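Local coordinates for SusD superfamily protein (Bacteroides thetaiotaomicron, PDB 3MCX) that is of unknown function but, as a zinc-binding outer-membrane member of the SusD family, probably takes part in capturing nutrients, likely glycans, at the cell surface, at residues L126-T137 with C175-A186; G42-D50 with G273-A281. One frame throughout, in Å; residues are numbered along the deposited sequence.

Both contacts are buried, and they lie on opposite sides of the chain's centre, their own centres about 23 Å apart. Interaction 1 packs two long antiparallel helices, 115-140 and 172-186, over a broad apolar seam with one bidentate salt bridge. Interaction 2 buries about half as much surface and joins two short helices far apart in sequence; its chemistry is a single backbone hydrogen bond, aromatic packing and water bridges. They share no helix, yet they do touch: Y45, on the helix of 42-50, packs CE2 against N135 CB and its hydroxyl oxygen against L136 CD2, so helix 44-51 leans on helix 115-140.

Interaction 1. Residues L126-T137 with C175-A186; sequences LVMRGLSLFNLT and CYEQVVSDMSNA. With ZN (zinc ion), chain B.
Two antiparallel helices of the alpha-helical, TPR-like part of the SusD fold pack here, 126-137 against 175-186, their axes 7.6 Å apart at an angle of 159°. The close approach centres on G130, whose CA lies 4.2 Å from the CA of V179; with no side chain on G130, the backbone of V179 and CB of D182 come in close. V179 sets CG2 against G130 O and the backbone N of F134, while the extended M183 carries CE to the backbone of L131. L133 CD2 lies on the C175 carbonyl and Q178 CB. At one end V127 CG2 presses on A186 CB at 3.4 Å, a tight fit. At the other, F134 turns its ring edge toward the face of Y176, an offset edge-to-face pair with planes at 86°, and T137 OG1 sits against C175 CB.

The polar centre is R129 with D182. The guanidinium comes side-on, NE to D182 OD2 and NH2 to D182 OD1, each 2.9 Å and nearly straight; both oxygens lie in the guanidinium plane, but the nitrogens meet them from above the carboxylate plane. Q178 NE2 reaches D182 OD1 from the opposite face at 2.8 Å, and a water gives a proton to D182 OD2. N99 takes NH1 of R129. E177, turned away from the seam, binds a zinc ion through OE1. With two arginine bonds, an amide and a water around it, the buried D182 carboxylate is fixed in rotation and probably stays ionised, its charge balanced by R129.

Interaction 2. Residues G42-D50 with G273-A281; sequences GDNYWYYGD and GEGAPMVYA
G42 starts the contact through its carbonyl: A276 N donates to G42 O at 2.9 Å, in the carbonyl plane, and G275 CA adds a CA-H...O contact to the same oxygen. This ties the turn ahead of helix 44-51 to the first turn of helix 276-279. D43, the N-cap residue of its helix, brings CB to within 3.1 Å of E274 O, and its OD1 takes the backbone N of N44.

W46 follows, its CG anti to the backbone N (chi1 -169°), which carries the indole against A276, with its six-membered end at P277. A276 CB sits over one face in a CH-pi contact, 3.8 Å from the centroid of the five-membered ring, and P277 CG meets W46 CH2 at 3.5 Å. A leucine here would probably leave A276 CB without the ring face it packs on and open a gap beside P277.

Y47 points its CD2 edge at A276 CB, 3.9 Å away, while D43 O lies beneath the centre of its ring. The Y47 hydroxyl gives its proton to a water at 2.6 Å, and that water donates in turn to E274 O and to E274 OE1. Last comes D50: a second water bridges D50 OD2 and Y280 OH, at 2.7 and 2.6 Å, lying in the plane of the Y280 ring. The acids have further partners: H38 and S39 for D43, a salt bridge from R67 for E274, the backbone nitrogens of G416 and G418 for D50.

This is packing away from the zinc sites, joining the N-terminal ends of two short helices with 222 residues between the segments. Around it, F338 meets W46 edge-to-face, V56 of strand 56-57 lies against D50 and Y280, and Y45 leads away to helices 81-106 and 115-140.

Interaction 1. Residues L126-T137 with C175-A186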
loop_
_atom_site.group_PDB
_atom_site.type_symbol
_atom_site.label_atom_id
_atom_site.label_comp_id
_atom_site.label_asym_id
_atom_site.label_seq_id
_atom_site.Cartn_x
_atom_site.Cartn_y
_atom_site.Cartn_z
ATOM N N LEU A 126 3.634 -18.235 0.549
ATOM C CA LEU A 126 2.237 -18.173 0.970
ATOM C C LEU A 126 1.830 -16.777 1.343
ATOM O O LEU A 126 0.759 -16.309 0.942
ATOM C CB LEU A 126 1.960 -19.145 2.142
ATOM C CG LEU A 126 1.680 -20.618 1.791
ATOM C CD1 LEU A 126 1.730 -21.478 3.065
ATOM C CD2 LEU A 126 0.311 -20.750 1.026
ATOM N N VAL A 127 2.684 -16.065 2.074
ATOM C CA VAL A 127 2.360 -14.687 2.435
ATOM C C VAL A 127 2.291 -13.822 1.170
ATOM O O VAL A 127 1.375 -13.022 0.994
ATOM C CB VAL A 127 3.308 -14.033 3.477
ATOM C CG1 VAL A 127 2.800 -12.608 3.806
ATOM C CG2 VAL A 127 3.361 -14.819 4.729
HETATM N N MSE A 128 3.251 -14.007 0.264
HETATM C CA MSE A 128 3.206 -13.267 -0.990
HETATM C C MSE A 128 1.963 -13.608 -1.812
HETATM O O MSE A 128 1.395 -12.741 -2.460
HETATM C CB MSE A 128 4.472 -13.508 -1.796
HETATM C CG MSE A 128 4.566 -12.685 -3.051
HETATM SE SE MSE A 128 4.446 -10.753 -2.808
HETATM C CE MSE A 128 5.242 -10.590 -1.028
ATOM N N ARG A 129 1.543 -14.860 -1.816
ATOM C CA ARG A 129 0.301 -15.225 -2.531
ATOM C C ARG A 129 -0.915 -14.514 -1.925
ATOM O O ARG A 129 -1.769 -13.990 -2.630
ATOM C CB ARG A 129 0.069 -16.731 -2.507
ATOM C CG ARG A 129 -0.958 -17.203 -3.537
ATOM C CD ARG A 129 -1.104 -18.686 -3.598
ATOM N NE ARG A 129 -1.705 -19.268 -2.407
ATOM C CZ ARG A 129 -1.812 -20.567 -2.197
ATOM N NH1 ARG A 129 -1.349 -21.412 -3.088
ATOM N NH2 ARG A 129 -2.401 -21.043 -1.091
ATOM N N GLY A 130 -0.996 -14.524 -0.612
ATOM C CA GLY A 130 -2.092 -13.856 0.075
ATOM C C GLY A 130 -2.087 -12.361 -0.109
ATOM O O GLY A 130 -3.123 -11.734 -0.419
ATOM N N LEU A 131 -0.894 -11.765 0.015
ATOM C CA LEU A 131 -0.760 -10.321 -0.192
ATOM C C LEU A 131 -1.162 -9.925 -1.621
ATOM O O LEU A 131 -1.857 -8.927 -1.829
ATOM C CB LEU A 131 0.679 -9.921 0.080
ATOM C CG LEU A 131 1.039 -8.454 -0.037
ATOM C CD1 LEU A 131 0.111 -7.599 0.820
ATOM C CD2 LEU A 131 2.538 -8.275 0.379
ATOM N N SER A 132 -0.749 -10.749 -2.585
ATOM C CA SER A 132 -1.057 -10.481 -3.979
ATOM C C SER A 132 -2.576 -10.531 -4.228
ATOM O O SER A 132 -3.128 -9.652 -4.870
ATOM C CB SER A 132 -0.257 -11.405 -4.865
ATOM O OG SER A 132 1.150 -11.146 -4.758
ATOM N N LEU A 133 -3.246 -11.568 -3.715
ATOM C CA LEU A 133 -4.690 -11.683 -3.909
ATOM C C LEU A 133 -5.374 -10.490 -3.220
ATOM O O LEU A 133 -6.327 -9.922 -3.775
ATOM C CB LEU A 133 -5.193 -13.003 -3.364
ATOM C CG LEU A 133 -6.718 -13.206 -3.443
ATOM C CD1 LEU A 133 -7.286 -13.031 -4.850
ATOM C CD2 LEU A 133 -7.132 -14.579 -2.842
ATOM N N PHE A 134 -4.917 -10.092 -2.030
ATOM C CA PHE A 134 -5.458 -8.927 -1.327
ATOM C C PHE A 134 -5.358 -7.668 -2.193
ATOM O O PHE A 134 -6.315 -6.908 -2.326
ATOM C CB PHE A 134 -4.707 -8.749 0.003
ATOM C CG PHE A 134 -5.113 -7.550 0.815
ATOM C CD1 PHE A 134 -6.385 -7.424 1.310
ATOM C CD2 PHE A 134 -4.194 -6.570 1.125
ATOM C CE1 PHE A 134 -6.731 -6.350 2.109
ATOM C CE2 PHE A 134 -4.548 -5.479 1.907
ATOM C CZ PHE A 134 -5.797 -5.382 2.408
ATOM N N ASN A 135 -4.175 -7.443 -2.767
ATOM C CA ASN A 135 -3.951 -6.284 -3.634
ATOM C C ASN A 135 -4.893 -6.252 -4.817
ATOM O O ASN A 135 -5.470 -5.207 -5.141
ATOM C CB ASN A 135 -2.489 -6.255 -4.073
ATOM C CG ASN A 135 -1.550 -5.863 -2.928
ATOM O OD1 ASN A 135 -1.901 -5.027 -2.082
ATOM N ND2 ASN A 135 -0.344 -6.442 -2.911
ATOM N N LEU A 136 -5.078 -7.395 -5.489
ATOM C CA LEU A 136 -6.032 -7.443 -6.595
ATOM C C LEU A 136 -7.473 -7.157 -6.132
ATOM O O LEU A 136 -8.222 -6.465 -6.796
ATOM C CB LEU A 136 -5.988 -8.796 -7.294
ATOM C CG LEU A 136 -4.747 -9.023 -8.164
ATOM C CD1 LEU A 136 -4.516 -10.507 -8.349
ATOM C CD2 LEU A 136 -4.903 -8.306 -9.500
ATOM N N THR A 137 -7.845 -7.750 -5.004
ATOM C CA THR A 137 -9.196 -7.683 -4.527
ATOM C C THR A 137 -9.555 -6.235 -4.173
ATOM O O THR A 137 -10.678 -5.790 -4.408
ATOM C CB THR A 137 -9.423 -8.643 -3.333
ATOM O OG1 THR A 137 -9.112 -9.976 -3.739
ATOM C CG2 THR A 137 -10.857 -8.569 -2.832
ATOM N N CYS A 175 -12.344 -14.082 -1.512
ATOM C CA CYS A 175 -10.969 -13.646 -1.704
ATOM C C CYS A 175 -10.305 -13.340 -0.374
ATOM O O CYS A 175 -9.194 -13.798 -0.111
ATOM C CB CYS A 175 -10.919 -12.446 -2.656
ATOM S SG CYS A 175 -11.323 -12.878 -4.359
ATOM N N TYR A 176 -10.967 -12.557 0.475
ATOM C CA TYR A 176 -10.388 -12.278 1.799
ATOM C C TYR A 176 -10.155 -13.557 2.630
ATOM O O TYR A 176 -9.162 -13.669 3.340
ATOM C CB TYR A 176 -11.220 -11.262 2.589
ATOM C CG TYR A 176 -10.911 -9.797 2.355
ATOM C CD1 TYR A 176 -11.401 -9.109 1.258
ATOM C CD2 TYR A 176 -10.177 -9.089 3.282
ATOM C CE1 TYR A 176 -11.137 -7.752 1.075
ATOM C CE2 TYR A 176 -9.908 -7.736 3.109
ATOM C CZ TYR A 176 -10.419 -7.073 2.021
ATOM O OH TYR A 176 -10.161 -5.721 1.878
ATOM N N GLU A 177 -11.071 -14.507 2.548
ATOM C CA GLU A 177 -10.881 -15.797 3.257
ATOM C C GLU A 177 -9.574 -16.439 2.816
ATOM O O GLU A 177 -8.813 -16.934 3.635
ATOM C CB GLU A 177 -11.994 -16.765 2.979
ATOM C CG GLU A 177 -13.266 -16.482 3.679
ATOM C CD GLU A 177 -14.323 -17.504 3.290
ATOM O OE1 GLU A 177 -14.199 -18.143 2.197
ATOM O OE2 GLU A 177 -15.265 -17.690 4.101
ATOM N N GLN A 178 -9.304 -16.406 1.517
ATOM C CA GLN A 178 -8.063 -17.036 1.009
ATOM C C GLN A 178 -6.820 -16.251 1.430
ATOM O O GLN A 178 -5.799 -16.887 1.774
ATOM C CB GLN A 178 -8.127 -17.193 -0.514
ATOM C CG GLN A 178 -6.987 -17.988 -1.107
ATOM C CD GLN A 178 -6.987 -19.414 -0.656
ATOM O OE1 GLN A 178 -7.966 -20.145 -0.848
ATOM N NE2 GLN A 178 -5.875 -19.846 -0.058
ATOM N N VAL A 179 -6.927 -14.911 1.440
ATOM C CA VAL A 179 -5.828 -14.086 1.893
ATOM C C VAL A 179 -5.459 -14.414 3.335
ATOM O O VAL A 179 -4.290 -14.643 3.670
ATOM C CB VAL A 179 -6.188 -12.617 1.814
ATOM C CG1 VAL A 179 -5.109 -11.748 2.513
ATOM C CG2 VAL A 179 -6.404 -12.198 0.329
ATOM N N VAL A 180 -6.482 -14.407 4.190
ATOM C CA VAL A 180 -6.308 -14.699 5.613
ATOM C C VAL A 180 -5.749 -16.104 5.826
ATOM O O VAL A 180 -4.829 -16.302 6.627
ATOM C CB VAL A 180 -7.634 -14.490 6.386
ATOM C CG1 VAL A 180 -7.524 -15.022 7.829
ATOM C CG2 VAL A 180 -8.004 -12.956 6.402
ATOM N N SER A 181 -6.265 -17.074 5.098
ATOM C CA SER A 181 -5.762 -18.435 5.186
ATOM C C SER A 181 -4.260 -18.513 4.847
ATOM O O SER A 181 -3.459 -19.132 5.575
ATOM C CB SER A 181 -6.555 -19.323 4.228
ATOM O OG SER A 181 -6.134 -20.673 4.268
ATOM N N ASP A 182 -3.883 -17.931 3.722
ATOM C CA ASP A 182 -2.483 -17.980 3.278
ATOM C C ASP A 182 -1.548 -17.342 4.296
ATOM O O ASP A 182 -0.533 -17.912 4.667
ATOM C CB ASP A 182 -2.313 -17.309 1.928
ATOM C CG ASP A 182 -2.893 -18.121 0.774
ATOM O OD1 ASP A 182 -3.330 -19.255 0.982
ATOM O OD2 ASP A 182 -2.855 -17.589 -0.369
HETATM N N MSE A 183 -1.906 -16.171 4.780
HETATM C CA MSE A 183 -1.008 -15.472 5.703
HETATM C C MSE A 183 -0.962 -16.185 7.038
HETATM O O MSE A 183 0.127 -16.299 7.637
HETATM C CB MSE A 183 -1.431 -14.037 5.884
HETATM C CG MSE A 183 -1.413 -13.185 4.631
HETATM SE SE MSE A 183 -1.680 -11.314 5.094
HETATM C CE MSE A 183 -1.469 -10.611 3.318
ATOM N N SER A 184 -2.108 -16.674 7.507
ATOM C CA SER A 184 -2.178 -17.363 8.793
ATOM C C SER A 184 -1.449 -18.706 8.768
ATOM O O SER A 184 -0.736 -19.066 9.725
ATOM C CB SER A 184 -3.649 -17.588 9.192
ATOM O OG SER A 184 -4.328 -16.333 9.288
ATOM N N ASN A 185 -1.651 -19.466 7.696
ATOM C CA ASN A 185 -1.012 -20.777 7.530
ATOM C C ASN A 185 0.509 -20.641 7.380
ATOM O O ASN A 185 1.238 -21.580 7.721
ATOM C CB ASN A 185 -1.603 -21.545 6.348
ATOM C CG ASN A 185 -3.017 -22.045 6.613
ATOM O OD1 ASN A 185 -3.352 -22.359 7.745
ATOM N ND2 ASN A 185 -3.828 -22.177 5.556
ATOM N N ALA A 186 0.962 -19.489 6.905
ATOM C CA ALA A 186 2.389 -19.189 6.782
ATOM C C ALA A 186 3.095 -18.968 8.116
ATOM O O ALA A 186 4.271 -19.256 8.244
ATOM C CB ALA A 186 2.582 -17.943 5.917
HETATM ZN ZN ZN B . -15.415 -19.509 1.622
HETATM O O HOH W 1 -4.086 -15.955 -2.192
HETATM O O HOH W 2 -14.451 -19.643 -0.118
#

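Interaction 2. Residues G42-D50 with G273-A281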
loop_
_atom_site.group_PDB
_atom_site.type_symbol
_atom_site.label_atom_id
_atom_site.label_comp_id
_atom_site.label_asym_id
_atom_site.label_seq_id
_atom_site.Cartn_x
_atom_site.Cartn_y
_atom_site.Cartn_z
ATOM N N GLY A 42 6.489 -1.297 -7.512
ATOM C CA GLY A 42 7.306 -0.208 -8.042
ATOM C C GLY A 42 6.545 1.096 -8.193
ATOM O O GLY A 42 7.123 2.180 -8.058
ATOM N N ASP A 43 5.263 1.001 -8.552
ATOM C CA ASP A 43 4.483 2.179 -8.980
ATOM C C ASP A 43 2.993 2.019 -8.739
ATOM O O ASP A 43 2.496 2.591 -7.763
ATOM C CB ASP A 43 4.866 2.614 -10.405
ATOM C CG ASP A 43 5.189 1.433 -11.290
ATOM O OD1 ASP A 43 4.401 0.485 -11.275
ATOM O OD2 ASP A 43 6.204 1.480 -12.019
ATOM N N ASN A 44 2.272 1.281 -9.579
ATOM C CA ASN A 44 0.815 1.325 -9.502
ATOM C C ASN A 44 0.251 0.988 -8.117
ATOM O O ASN A 44 -0.605 1.731 -7.619
ATOM C CB ASN A 44 0.196 0.438 -10.570
ATOM C CG ASN A 44 0.530 0.924 -11.950
ATOM O OD1 ASN A 44 1.659 0.756 -12.419
ATOM N ND2 ASN A 44 -0.470 1.526 -12.647
ATOM N N TYR A 45 0.739 -0.075 -7.478
ATOM C CA TYR A 45 0.198 -0.465 -6.168
ATOM C C TYR A 45 0.773 0.383 -5.011
ATOM O O TYR A 45 0.330 0.257 -3.856
ATOM C CB TYR A 45 0.369 -1.952 -5.912
ATOM C CG TYR A 45 -0.510 -2.825 -6.792
ATOM C CD1 TYR A 45 -0.130 -3.163 -8.080
ATOM C CD2 TYR A 45 -1.714 -3.310 -6.318
ATOM C CE1 TYR A 45 -0.927 -3.978 -8.872
ATOM C CE2 TYR A 45 -2.513 -4.133 -7.118
ATOM C CZ TYR A 45 -2.105 -4.458 -8.370
ATOM O OH TYR A 45 -2.882 -5.280 -9.157
ATOM N N TRP A 46 1.792 1.179 -5.316
ATOM C CA TRP A 46 2.371 2.098 -4.343
ATOM C C TRP A 46 1.507 3.347 -4.272
ATOM O O TRP A 46 1.004 3.705 -3.197
ATOM C CB TRP A 46 3.827 2.383 -4.724
ATOM C CG TRP A 46 4.639 3.102 -3.697
ATOM C CD1 TRP A 46 4.193 3.870 -2.670
ATOM C CD2 TRP A 46 6.075 3.154 -3.667
ATOM N NE1 TRP A 46 5.297 4.382 -1.972
ATOM C CE2 TRP A 46 6.448 3.959 -2.587
ATOM C CE3 TRP A 46 7.092 2.587 -4.466
ATOM C CZ2 TRP A 46 7.794 4.203 -2.262
ATOM C CZ3 TRP A 46 8.425 2.834 -4.142
ATOM C CH2 TRP A 46 8.762 3.636 -3.060
ATOM N N TYR A 47 1.298 4.011 -5.397
ATOM C CA TYR A 47 0.623 5.305 -5.356
ATOM C C TYR A 47 -0.879 5.280 -5.558
ATOM O O TYR A 47 -1.554 6.290 -5.314
ATOM C CB TYR A 47 1.305 6.332 -6.267
ATOM C CG TYR A 47 1.432 5.960 -7.727
ATOM C CD1 TYR A 47 0.306 5.715 -8.521
ATOM C CD2 TYR A 47 2.655 5.970 -8.362
ATOM C CE1 TYR A 47 0.430 5.399 -9.898
ATOM C CE2 TYR A 47 2.801 5.675 -9.699
ATOM C CZ TYR A 47 1.680 5.381 -10.465
ATOM O OH TYR A 47 1.823 5.080 -11.816
ATOM N N TYR A 48 -1.468 4.130 -5.952
ATOM C CA TYR A 48 -2.929 4.043 -6.104
ATOM C C TYR A 48 -3.680 4.507 -4.866
ATOM O O TYR A 48 -4.569 5.365 -4.973
ATOM C CB TYR A 48 -3.338 2.625 -6.490
ATOM C CG TYR A 48 -4.835 2.407 -6.644
ATOM C CD1 TYR A 48 -5.508 2.806 -7.773
ATOM C CD2 TYR A 48 -5.586 1.813 -5.622
ATOM C CE1 TYR A 48 -6.870 2.584 -7.920
ATOM C CE2 TYR A 48 -6.952 1.603 -5.756
ATOM C CZ TYR A 48 -7.578 2.004 -6.907
ATOM O OH TYR A 48 -8.923 1.807 -7.071
ATOM N N GLY A 49 -3.276 4.029 -3.706
ATOM C CA GLY A 49 -3.979 4.322 -2.468
ATOM C C GLY A 49 -3.771 5.725 -1.951
ATOM O O GLY A 49 -4.385 6.113 -0.960
ATOM N N ASP A 50 -2.914 6.509 -2.598
ATOM C CA ASP A 50 -2.785 7.926 -2.315
ATOM C C ASP A 50 -3.545 8.787 -3.330
ATOM O O ASP A 50 -4.383 9.590 -2.943
ATOM C CB ASP A 50 -1.319 8.280 -2.254
ATOM C CG ASP A 50 -0.648 7.645 -1.066
ATOM O OD1 ASP A 50 -0.953 8.085 0.074
ATOM O OD2 ASP A 50 0.149 6.721 -1.275
ATOM N N GLY A 273 11.869 5.402 -14.191
ATOM C CA GLY A 273 11.131 6.643 -14.329
ATOM C C GLY A 273 9.686 6.544 -13.908
ATOM O O GLY A 273 9.142 7.493 -13.377
ATOM N N GLU A 274 9.060 5.383 -14.113
ATOM C CA GLU A 274 7.665 5.190 -13.710
ATOM C C GLU A 274 7.524 4.905 -12.241
ATOM O O GLU A 274 6.433 4.946 -11.692
ATOM C CB GLU A 274 6.994 4.067 -14.524
ATOM C CG GLU A 274 6.865 4.355 -15.988
ATOM C CD GLU A 274 5.824 5.393 -16.367
ATOM O OE1 GLU A 274 5.075 5.863 -15.506
ATOM O OE2 GLU A 274 5.784 5.763 -17.580
ATOM N N GLY A 275 8.627 4.566 -11.566
ATOM C CA GLY A 275 8.522 4.256 -10.159
ATOM C C GLY A 275 7.978 5.409 -9.341
ATOM O O GLY A 275 8.200 6.573 -9.642
ATOM N N ALA A 276 7.266 5.080 -8.265
ATOM C CA ALA A 276 6.667 6.122 -7.447
ATOM C C ALA A 276 7.653 7.196 -7.033
ATOM O O ALA A 276 7.289 8.359 -7.034
ATOM C CB ALA A 276 5.898 5.547 -6.224
ATOM N N PRO A 277 8.870 6.830 -6.604
ATOM C CA PRO A 277 9.794 7.868 -6.165
ATOM C C PRO A 277 10.082 8.912 -7.260
ATOM O O PRO A 277 10.127 10.114 -6.967
ATOM C CB PRO A 277 11.024 7.080 -5.717
ATOM C CG PRO A 277 10.420 5.814 -5.181
ATOM C CD PRO A 277 9.332 5.483 -6.212
HETATM N N MSE A 278 10.243 8.492 -8.514
HETATM C CA MSE A 278 10.441 9.428 -9.603
HETATM C C MSE A 278 9.155 10.184 -9.927
HETATM O O MSE A 278 9.199 11.349 -10.318
HETATM C CB MSE A 278 11.000 8.733 -10.851
HETATM C CG MSE A 278 12.475 8.452 -10.741
HETATM SE SE MSE A 278 13.626 9.957 -10.334
HETATM C CE MSE A 278 13.058 11.120 -11.729
ATOM N N VAL A 279 8.017 9.523 -9.758
ATOM C CA VAL A 279 6.749 10.198 -10.037
ATOM C C VAL A 279 6.430 11.256 -8.967
ATOM O O VAL A 279 5.744 12.233 -9.259
ATOM C CB VAL A 279 5.626 9.164 -10.308
ATOM C CG1 VAL A 279 4.252 9.851 -10.636
ATOM C CG2 VAL A 279 6.078 8.237 -11.451
ATOM N N TYR A 280 7.005 11.113 -7.781
ATOM C CA TYR A 280 6.941 12.163 -6.746
ATOM C C TYR A 280 8.079 13.181 -6.860
ATOM O O TYR A 280 8.099 14.158 -6.113
ATOM C CB TYR A 280 7.066 11.511 -5.337
ATOM C CG TYR A 280 5.793 10.946 -4.752
ATOM C CD1 TYR A 280 4.777 11.793 -4.306
ATOM C CD2 TYR A 280 5.617 9.567 -4.600
ATOM C CE1 TYR A 280 3.596 11.300 -3.751
ATOM C CE2 TYR A 280 4.435 9.064 -4.056
ATOM C CZ TYR A 280 3.435 9.929 -3.648
ATOM O OH TYR A 280 2.265 9.410 -3.149
ATOM N N ALA A 281 9.060 12.970 -7.750
ATOM C CA ALA A 281 10.316 13.695 -7.671
ATOM C C ALA A 281 10.159 15.181 -7.921
ATOM O O ALA A 281 9.266 15.627 -8.652
ATOM C CB ALA A 281 11.325 13.108 -8.682
HETATM O O HOH W 3 4.151 5.341 -12.978
HETATM O O HOH W 4 2.263 6.770 -2.993
#